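Gamma-glutamyltranspeptidase (Ggt) (Helicobacter pylori 26695, PDB 5BPK) probably transfers or hydrolyses the gamma-glutamyl group of glutathione and related compounds, as an Ntn-hydrolase whose mature enzyme pairs two chains. Local coordinates at residues A[99-104]-A[280-285]. Numbering follows the deposited sequence.
With 4UD ((2S)-amino[(5S)-4,5-dihydro-1,2-oxazol-5-yl]acetic acid), chain O.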
ATOM      1  N   ALA A  99      -9.458 -11.609   1.418  1.00 11.61           N
ATOM      2  CA  ALA A  99      -8.665 -10.429   1.755  1.00 11.65           C
ATOM      3  C   ALA A  99      -8.215 -10.573   3.194  1.00 13.98           C
ATOM      4  O   ALA A  99      -9.029 -10.870   4.071  1.00 18.17           O
ATOM      5  CB  ALA A  99      -9.478  -9.171   1.583  1.00 14.05           C
ATOM      6  N   LEU A 100      -6.923 -10.413   3.431  1.00 11.95           N
ATOM      7  CA  LEU A 100      -6.377 -10.446   4.771  1.00 10.98           C
ATOM      8  C   LEU A 100      -6.074  -9.021   5.243  1.00 10.05           C
ATOM      9  O   LEU A 100      -5.303  -8.305   4.621  1.00 10.35           O
ATOM     10  CB  LEU A 100      -5.109 -11.290   4.810  1.00 11.61           C
ATOM     11  CG  LEU A 100      -4.410 -11.404   6.163  1.00 12.71           C
ATOM     12  CD1 LEU A 100      -5.300 -12.009   7.220  1.00 12.58           C
ATOM     13  CD2 LEU A 100      -3.105 -12.183   5.999  1.00 15.45           C
ATOM     14  N   ASP A 101      -6.705  -8.645   6.345  1.00 10.48           N
ATOM     15  CA  ASP A 101      -6.512  -7.367   7.018  1.00  8.88           C
ATOM     16  C   ASP A 101      -5.498  -7.603   8.140  1.00 10.96           C
ATOM     17  O   ASP A 101      -5.833  -8.204   9.169  1.00 11.03           O
ATOM     18  CB  ASP A 101      -7.891  -6.899   7.558  1.00  8.87           C
ATOM     19  CG  ASP A 101      -7.826  -5.715   8.518  1.00 10.74           C
ATOM     20  OD1 ASP A 101      -6.736  -5.222   8.870  1.00 12.43           O
ATOM     21  OD2 ASP A 101      -8.931  -5.304   8.950  1.00 11.98           O
ATOM     22  N   PHE A 102      -4.263  -7.136   7.930  1.00  9.67           N
ATOM     23  CA  PHE A 102      -3.282  -7.028   9.007  1.00  9.12           C
ATOM     24  C   PHE A 102      -2.869  -5.563   9.240  1.00  8.76           C
ATOM     25  O   PHE A 102      -1.719  -5.239   9.513  1.00  9.92           O
ATOM     26  CB  PHE A 102      -2.102  -8.002   8.826  1.00 10.51           C
ATOM     27  CG  PHE A 102      -1.301  -7.837   7.550  1.00  7.96           C
ATOM     28  CD1 PHE A 102      -1.686  -8.465   6.374  1.00  9.83           C
ATOM     29  CD2 PHE A 102      -0.085  -7.172   7.569  1.00 10.43           C
ATOM     30  CE1 PHE A 102      -0.906  -8.365   5.228  1.00 10.59           C
ATOM     31  CE2 PHE A 102       0.696  -7.054   6.411  1.00  9.39           C
ATOM     32  CZ  PHE A 102       0.278  -7.663   5.238  1.00  9.38           C
ATOM     33  N   ARG A 103      -3.866  -4.693   9.143  1.00  9.14           N
ATOM     34  CA  ARG A 103      -3.709  -3.266   9.412  1.00 10.50           C
ATOM     35  C   ARG A 103      -3.481  -3.018  10.900  1.00  8.96           C
ATOM     36  O   ARG A 103      -4.052  -3.700  11.753  1.00 10.45           O
ATOM     37  CB  ARG A 103      -4.965  -2.537   8.945  1.00 10.05           C
ATOM     38  CG  ARG A 103      -4.978  -1.026   9.107  1.00  9.10           C
ATOM     39  CD  ARG A 103      -3.974  -0.320   8.212  1.00  9.18           C
ATOM     40  NE  ARG A 103      -4.335   1.088   8.028  1.00 11.63           N
ATOM     41  CZ  ARG A 103      -3.627   1.972   7.329  1.00 11.54           C
ATOM     42  NH1 ARG A 103      -2.482   1.636   6.771  1.00 12.41           N
ATOM     43  NH2 ARG A 103      -4.059   3.217   7.201  1.00 10.34           N
ATOM     44  N   GLU A 104      -2.679  -2.005  11.226  1.00 10.23           N
ATOM     45  CA  GLU A 104      -2.471  -1.646  12.627  1.00 11.13           C
ATOM     46  C   GLU A 104      -3.771  -1.203  13.285  1.00 10.41           C
ATOM     47  O   GLU A 104      -4.681  -0.688  12.621  1.00 11.42           O
ATOM     48  CB  GLU A 104      -1.432  -0.548  12.797  1.00 11.94           C
ATOM     49  CG  GLU A 104      -0.064  -0.856  12.204  1.00  9.96           C
ATOM     50  CD  GLU A 104       0.111  -0.264  10.817  1.00 10.24           C
ATOM     51  OE1 GLU A 104      -0.772  -0.492   9.951  1.00 11.26           O
ATOM     52  OE2 GLU A 104       1.141   0.417  10.609  1.00 10.72           O
ATOM     53  N   SER A 280     -11.112  -4.313   0.807  1.00 10.86           N
ATOM     54  CA  SER A 280     -12.300  -3.775   1.447  1.00 10.65           C
ATOM     55  C   SER A 280     -11.914  -2.969   2.695  1.00 10.27           C
ATOM     56  O   SER A 280     -10.737  -2.914   3.057  1.00 11.78           O
ATOM     57  CB  SER A 280     -13.174  -4.957   1.840  1.00 11.54           C
ATOM     58  OG  SER A 280     -12.397  -5.977   2.461  1.00 11.86           O
ATOM     59  N   PRO A 281     -12.906  -2.357   3.376  1.00 10.13           N
ATOM     60  CA  PRO A 281     -12.577  -1.667   4.615  1.00 10.26           C
ATOM     61  C   PRO A 281     -11.819  -2.582   5.575  1.00 10.61           C
ATOM     62  O   PRO A 281     -12.174  -3.748   5.719  1.00 10.81           O
ATOM     63  CB  PRO A 281     -13.950  -1.268   5.157  1.00 11.33           C
ATOM     64  CG  PRO A 281     -14.708  -0.949   3.901  1.00  9.41           C
ATOM     65  CD  PRO A 281     -14.282  -2.049   2.946  1.00 11.09           C
ATOM     66  N   PRO A 282     -10.790  -2.060   6.257  1.00 11.00           N
ATOM     67  CA  PRO A 282     -10.457  -0.663   6.513  1.00 10.57           C
ATOM     68  C   PRO A 282      -9.618   0.064   5.463  1.00 10.40           C
ATOM     69  O   PRO A 282      -9.148   1.165   5.734  1.00 11.16           O
ATOM     70  CB  PRO A 282      -9.705  -0.743   7.840  1.00 11.29           C
ATOM     71  CG  PRO A 282      -8.992  -2.023   7.741  1.00 12.13           C
ATOM     72  CD  PRO A 282      -9.941  -2.956   7.052  1.00 10.51           C
ATOM     73  N   SER A 283      -9.451  -0.514   4.279  1.00 10.69           N
ATOM     74  CA  SER A 283      -9.013   0.290   3.143  1.00  9.48           C
ATOM     75  C   SER A 283     -10.211   0.883   2.398  1.00 10.71           C
ATOM     76  O   SER A 283     -11.276   0.272   2.334  1.00 11.53           O
ATOM     77  CB  SER A 283      -8.159  -0.502   2.176  1.00 11.23           C
ATOM     78  OG  SER A 283      -7.561   0.392   1.271  1.00 12.03           O
ATOM     79  N   SER A 284     -10.007   2.076   1.847  1.00 10.58           N
ATOM     80  CA  SER A 284     -10.925   2.704   0.907  1.00 10.44           C
ATOM     81  C   SER A 284     -10.535   2.346  -0.529  1.00 12.04           C
ATOM     82  O   SER A 284     -11.291   2.609  -1.467  1.00 12.34           O
ATOM     83  CB  SER A 284     -10.843   4.227   1.059  1.00 10.91           C
ATOM     84  OG  SER A 284      -9.574   4.713   0.636  1.00 11.47           O
ATOM     85  N   GLY A 285      -9.361   1.742  -0.701  1.00 10.90           N
ATOM     86  CA  GLY A 285      -8.766   1.611  -2.027  1.00 11.06           C
ATOM     87  C   GLY A 285      -9.579   0.811  -3.028  1.00 11.06           C
ATOM     88  O   GLY A 285      -9.860   1.277  -4.130  1.00 10.34           O
TER
HETATM   89  C3  4UD O 701       2.082   3.886   1.459  1.00 22.64           C
HETATM   90  C4  4UD O 701       0.295   3.938   2.776  1.00 18.07           C
HETATM   91  C5  4UD O 701       1.728   4.437   2.796  1.00 23.69           C
HETATM   92  C6  4UD O 701      -0.708   4.767   3.590  1.00 13.57           C
HETATM   93  C8  4UD O 701      -2.032   4.043   3.506  1.00 13.00           C
HETATM   94  O9  4UD O 701      -2.278   3.107   4.228  1.00 13.76           O
HETATM   95  O10 4UD O 701      -2.967   4.431   2.608  1.00 12.30           O
HETATM   96  N7  4UD O 701      -0.304   4.829   5.002  1.00 13.67           N
HETATM   97  O2  4UD O 701      -0.111   3.993   1.411  1.00 24.83           O
HETATM   98  N1  4UD O 701       1.013   3.673   0.766  1.00 27.05           N
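Asp101 and Arg103 both touch the ring of Pro282 where the end of strand 97-102 of the Ntn-hydrolase fold and the residue after it meet the loop between strand 274-278 and helix 285-296. The carboxylate of Asp101 makes the closest approach, with OD2 lying 3.2 Å from Pro282 CD. Asp101 CG stands anti to its own N (chi1 169°), and this puts OD2 beside the proline ring. Arg103 meets the same ring with the base of its side chain, CB standing 4.2 Å from Pro282 CG. A cis peptide bond precedes Pro282. Earlier in both segments, Ala99 CB lies 4.4 Å from Ser280 OG, a hydroxyl bonded to Lys265 O.

Asp101 also shapes its own chain. Asp101 OD1 accepts from Arg103 N at 2.9 Å, nearly along the C-O axis, and closes an Asx turn where the strand ends. Salt bridges hold both carboxylate oxygens: OD2 pairs with Arg264, and OD1 with Arg69 of the other chain. The turn probably helps to place the start of Arg103, whose side chain bends at chi2 (67°) on its way to the bound acivicin-related inhibitor. There Arg103 NH1 donates to O9 of the inhibitor carboxylate at 2.9 Å, with a bent N-H...O angle of 130°. Asp43 and Glu40 of the other chain form salt bridges with the guanidinium, and Pro70 O of that chain accepts from NE. These partners probably fix its rotation in the binding pocket.

The loop turns into its helix just beyond Pro282. Ser283 OG caps that start by accepting from Gly285 N at 3.0 Å.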